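Local coordinates for protein 4-oxalocrotonate decarboxylase NahK (Pseudomonas putida, PDB 5D2K) that catalyses the metal-assisted decarboxylation of (3E)-2-oxohex-3-enedioate to 2-oxopent-4-enoate and carbon dioxide, a step in bacterial naphthalene degradation, at residues M42-A45 with D46-V50; R8-T11 with R12-L16. The protein carries 1 engineered substitution. All coordinates share one frame; numbering follows the deposited sequence.

Contact 1 (M42-A45 with D46-V50); sequences MTFA and DAYDV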
loop_
_atom_site.group_PDB
_atom_site.type_symbol
_atom_site.label_atom_id
_atom_site.label_comp_id
_atom_site.label_asym_id
_atom_site.label_seq_id
_atom_site.Cartn_x
_atom_site.Cartn_y
_atom_site.Cartn_z
ATOM N N MET A 42 -8.690 -10.086 18.938
ATOM C CA MET A 42 -9.006 -9.639 17.586
ATOM C C MET A 42 -8.340 -10.509 16.527
ATOM O O MET A 42 -7.153 -10.832 16.632
ATOM C CB MET A 42 -8.565 -8.185 17.430
ATOM C CG MET A 42 -9.172 -7.459 16.284
ATOM S SD MET A 42 -8.921 -5.694 16.568
ATOM C CE MET A 42 -9.155 -5.109 14.896
ATOM N N THR A 43 -9.116 -10.893 15.514
ATOM C CA THR A 43 -8.622 -11.748 14.437
ATOM C C THR A 43 -8.367 -10.953 13.165
ATOM O O THR A 43 -8.742 -9.788 13.072
ATOM C CB THR A 43 -9.616 -12.850 14.093
ATOM O OG1 THR A 43 -10.803 -12.266 13.537
ATOM C CG2 THR A 43 -9.976 -13.654 15.346
ATOM N N PHE A 44 -7.766 -11.598 12.171
ATOM C CA PHE A 44 -7.593 -10.937 10.881
ATOM C C PHE A 44 -8.946 -10.607 10.246
ATOM O O PHE A 44 -9.104 -9.551 9.619
ATOM C CB PHE A 44 -6.757 -11.798 9.932
ATOM C CG PHE A 44 -5.274 -11.620 10.100
ATOM C CD1 PHE A 44 -4.648 -10.461 9.665
ATOM C CD2 PHE A 44 -4.501 -12.613 10.685
ATOM C CE1 PHE A 44 -3.285 -10.290 9.817
ATOM C CE2 PHE A 44 -3.136 -12.447 10.842
ATOM C CZ PHE A 44 -2.525 -11.282 10.405
ATOM N N ALA A 45 -9.929 -11.496 10.387
ATOM C CA ALA A 45 -11.253 -11.212 9.852
ATOM C C ALA A 45 -11.868 -9.985 10.542
ATOM O O ALA A 45 -12.467 -9.140 9.872
ATOM C CB ALA A 45 -12.168 -12.434 9.984
ATOM N N ASP A 46 -11.707 -9.879 11.865
ATOM C CA ASP A 46 -12.092 -8.664 12.606
ATOM C C ASP A 46 -11.427 -7.417 12.018
ATOM O O ASP A 46 -12.072 -6.398 11.776
ATOM C CB ASP A 46 -11.692 -8.754 14.084
ATOM C CG ASP A 46 -12.551 -9.706 14.899
ATOM O OD1 ASP A 46 -13.775 -9.807 14.670
ATOM O OD2 ASP A 46 -11.970 -10.333 15.808
ATOM N N ALA A 47 -10.118 -7.508 11.814
ATOM C CA ALA A 47 -9.333 -6.370 11.358
ATOM C C ALA A 47 -9.734 -5.955 9.947
ATOM O O ALA A 47 -9.828 -4.760 9.651
ATOM C CB ALA A 47 -7.848 -6.702 11.421
ATOM N N TYR A 48 -9.988 -6.926 9.072
ATOM C CA TYR A 48 -10.416 -6.557 7.728
ATOM C C TYR A 48 -11.843 -5.992 7.750
ATOM O O TYR A 48 -12.160 -5.111 6.952
ATOM C CB TYR A 48 -10.297 -7.741 6.758
ATOM C CG TYR A 48 -8.896 -7.882 6.168
ATOM C CD1 TYR A 48 -8.394 -6.933 5.267
ATOM C CD2 TYR A 48 -8.068 -8.940 6.525
ATOM C CE1 TYR A 48 -7.109 -7.053 4.730
ATOM C CE2 TYR A 48 -6.784 -9.070 5.990
ATOM C CZ TYR A 48 -6.315 -8.121 5.094
ATOM O OH TYR A 48 -5.041 -8.230 4.569
ATOM N N ASP A 49 -12.686 -6.461 8.679
ATOM C CA ASP A 49 -14.011 -5.860 8.862
ATOM C C ASP A 49 -13.862 -4.373 9.180
ATOM O O ASP A 49 -14.573 -3.528 8.627
ATOM C CB ASP A 49 -14.798 -6.532 10.007
ATOM C CG ASP A 49 -15.374 -7.890 9.630
ATOM O OD1 ASP A 49 -15.346 -8.284 8.447
ATOM O OD2 ASP A 49 -15.888 -8.570 10.550
ATOM N N VAL A 50 -12.935 -4.065 10.085
ATOM C CA VAL A 50 -12.697 -2.680 10.449
ATOM C C VAL A 50 -12.173 -1.888 9.242
ATOM O O VAL A 50 -12.660 -0.792 8.970
ATOM C CB VAL A 50 -11.722 -2.576 11.638
ATOM C CG1 VAL A 50 -11.292 -1.129 11.882
ATOM C CG2 VAL A 50 -12.362 -3.159 12.896
#

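Contact 2 (R8-T11 with R12-L16); sequences RTLT and REQVL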
loop_
_atom_site.group_PDB
_atom_site.type_symbol
_atom_site.label_atom_id
_atom_site.label_comp_id
_atom_site.label_asym_id
_atom_site.label_seq_id
_atom_site.Cartn_x
_atom_site.Cartn_y
_atom_site.Cartn_z
ATOM N N ARG A 8 -14.420 -14.570 14.056
ATOM C CA ARG A 8 -14.610 -13.181 14.465
ATOM C C ARG A 8 -14.856 -13.080 15.964
ATOM O O ARG A 8 -15.489 -13.964 16.549
ATOM C CB ARG A 8 -15.774 -12.556 13.697
ATOM C CG ARG A 8 -15.442 -12.245 12.241
ATOM C CD ARG A 8 -16.681 -11.844 11.453
ATOM N NE ARG A 8 -16.318 -11.222 10.177
ATOM C CZ ARG A 8 -16.084 -11.890 9.055
ATOM N NH1 ARG A 8 -16.167 -13.217 9.034
ATOM N NH2 ARG A 8 -15.759 -11.230 7.948
ATOM N N THR A 9 -14.364 -12.012 16.592
ATOM C CA THR A 9 -14.587 -11.818 18.028
ATOM C C THR A 9 -15.223 -10.468 18.366
ATOM O O THR A 9 -15.722 -10.272 19.477
ATOM C CB THR A 9 -13.273 -11.946 18.850
ATOM O OG1 THR A 9 -12.382 -10.865 18.541
ATOM C CG2 THR A 9 -12.587 -13.277 18.582
ATOM N N LEU A 10 -15.201 -9.533 17.422
ATOM C CA LEU A 10 -15.802 -8.224 17.659
ATOM C C LEU A 10 -17.316 -8.243 17.476
ATOM O O LEU A 10 -17.850 -9.002 16.659
ATOM C CB LEU A 10 -15.201 -7.176 16.717
ATOM C CG LEU A 10 -13.711 -6.857 16.848
ATOM C CD1 LEU A 10 -13.321 -5.844 15.775
ATOM C CD2 LEU A 10 -13.363 -6.336 18.243
ATOM N N THR A 11 -18.005 -7.405 18.241
ATOM C CA THR A 11 -19.408 -7.121 17.979
ATOM C C THR A 11 -19.482 -6.132 16.817
ATOM O O THR A 11 -18.492 -5.448 16.529
ATOM C CB THR A 11 -20.118 -6.515 19.197
ATOM O OG1 THR A 11 -19.573 -5.221 19.477
ATOM C CG2 THR A 11 -19.948 -7.404 20.426
ATOM N N ARG A 12 -20.641 -6.045 16.165
ATOM C CA ARG A 12 -20.817 -5.079 15.078
ATOM C C ARG A 12 -20.594 -3.649 15.574
ATOM O O ARG A 12 -19.934 -2.847 14.906
ATOM C CB ARG A 12 -22.203 -5.204 14.438
ATOM C CG ARG A 12 -22.459 -4.110 13.416
ATOM C CD ARG A 12 -23.732 -4.299 12.612
ATOM N NE ARG A 12 -23.950 -3.115 11.789
ATOM C CZ ARG A 12 -23.363 -2.908 10.616
ATOM N NH1 ARG A 12 -22.540 -3.821 10.120
ATOM N NH2 ARG A 12 -23.599 -1.794 9.940
ATOM N N GLU A 13 -21.129 -3.337 16.751
ATOM C CA GLU A 13 -20.927 -2.032 17.366
ATOM C C GLU A 13 -19.439 -1.697 17.506
ATOM O O GLU A 13 -19.026 -0.560 17.252
ATOM C CB GLU A 13 -21.604 -1.983 18.739
ATOM C CG GLU A 13 -21.438 -0.657 19.452
ATOM C CD GLU A 13 -21.125 -0.825 20.925
ATOM O OE1 GLU A 13 -20.011 -1.293 21.248
ATOM O OE2 GLU A 13 -21.997 -0.491 21.757
ATOM N N GLN A 14 -18.637 -2.686 17.899
ATOM C CA GLN A 14 -17.198 -2.468 18.060
ATOM C C GLN A 14 -16.503 -2.236 16.713
ATOM O O GLN A 14 -15.612 -1.395 16.603
ATOM C CB GLN A 14 -16.556 -3.645 18.791
ATOM C CG GLN A 14 -16.915 -3.660 20.283
ATOM C CD GLN A 14 -16.656 -4.992 20.951
ATOM O OE1 GLN A 14 -16.373 -5.997 20.298
ATOM N NE2 GLN A 14 -16.759 -5.006 22.275
ATOM N N VAL A 15 -16.896 -2.989 15.696
ATOM C CA VAL A 15 -16.348 -2.753 14.353
ATOM C C VAL A 15 -16.598 -1.307 13.910
ATOM O O VAL A 15 -15.679 -0.613 13.460
ATOM C CB VAL A 15 -16.961 -3.718 13.307
ATOM C CG1 VAL A 15 -16.498 -3.339 11.900
ATOM C CG2 VAL A 15 -16.561 -5.140 13.602
ATOM N N LEU A 16 -17.838 -0.844 14.047
ATOM C CA LEU A 16 -18.183 0.511 13.619
ATOM C C LEU A 16 -17.427 1.565 14.417
ATOM O O LEU A 16 -16.917 2.528 13.853
ATOM C CB LEU A 16 -19.692 0.750 13.739
ATOM C CG LEU A 16 -20.585 -0.253 13.002
ATOM C CD1 LEU A 16 -22.049 0.154 13.110
ATOM C CD2 LEU A 16 -20.184 -0.432 11.549
HETATM O O HOH W 1 -14.858 -8.016 21.446
HETATM O O HOH W 2 -20.362 -4.254 21.757
#

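Contact 1 (M42-A45 with D46-V50)
A capping box between Thr43 and Asp46 opens helix 44-60. Thr43 is the N-cap: its OG1 accepts from Asp46 N over 3.1 Å in a nearly straight bond (171°). OG1 can do this because it sits between the backbone N and the carbonyl carbon (chi1 66°), turned in over the first helical turn. In return, Asp46 OD2 takes the amide of Thr43, N to OD2 2.9 Å; the donor comes in on the anti side of OD2, 23° out of the carboxylate plane. Both side chains have further partners in the N-terminal arm: Thr43 OG1 bonds Asn7 O, while Asp46 OD2 bonds Thr9 OG1 and OD1 bonds Leu10 N. The carboxylate is thereby fixed in rotation, and its charge probably interacts well with the helix's N-terminal end. Regular helical bonding starts with Ala47 N to Thr43 O at 2.9 Å. Ahead of the cap, the extended Met42 chain runs forward along the first turns of the helix, its CG 3.6 Å from Asp46 CB. On the side facing helix 160-165, the rings of Phe44 and Tyr48 approach loosely, and Tyr48 also stacks on Tyr88. Beyond the sulfur, Met42 CE rests 3.8 Å from Ala47 CA and reaches Val50 CG2 at 4.3 Å.

Contact 2 (R8-T11 with R12-L16)
Gln14 OE1 is gripped by two donors. One is the amide of Thr11, with N to OE1 at 3.0 Å and an N-H...O angle of 169°; although straight at the hydrogen, this bond comes from above the carbonyl plane, 44° out of it. The other is a water that donates to OE1 at 2.8 Å and also to Thr9 O, tying the side-chain amide to the loop ahead of the helix. Gln14 gets there with CG anti to its carbonyl carbon (chi1 -73°) and an extended chain beyond, which carries the amide back past Thr11. The reverse bond runs from Gln14 N to Thr11 OG1, 3.1 Å long and somewhat bent. Together the two make a capping box, with Thr11 as N-cap of helix 12-27 and a glutamine giving the return bond. Thr11 OG1 has a second, short link of 2.6 Å to another water, which in turn donates to Glu13 OE1, so a water joins the N-cap hydroxyl to the Glu13 carboxylate at the protein surface. The main chain enters the helix through Val15 N to Thr11 O. On the inner side, Leu10 points toward the first turn and meets Val15 at about a right angle, CB to CG2 4.0 Å; its CD2 also lies 3.7 Å from Gln14 OE1. Phe39 touches both Leu10 and Gln14, and Leu10 reaches Val50 on helix 44-60. One turn apart along the helix, Leu16 CD2 sits over one face of the exposed Arg12 guanidinium, 4.0 Å above its plane and displaced toward the edge of the group.

In the fold
Contact 2 comes first along the chain and starts helix 12-27; contact 1 follows and starts helix 44-60. Their centres are 9 Å apart, and the two helix starts are tied directly. Arg8 NE and Asp49 OD2 form a salt bridge of 2.7 Å, while Asp46, part of one capping box, also holds the loop that leads into the other. Val15 and Ile22 of the first helix touch Asp49 and Val50 of the second. Both contacts belong to the helical N-terminal part, at the periphery of the chain. Contact 1 is the nearer to the active site: the Tyr48 side chain lies about 10 Å from the bound 2-oxoadipic acid, whereas 8-16 is away from the annotated sites.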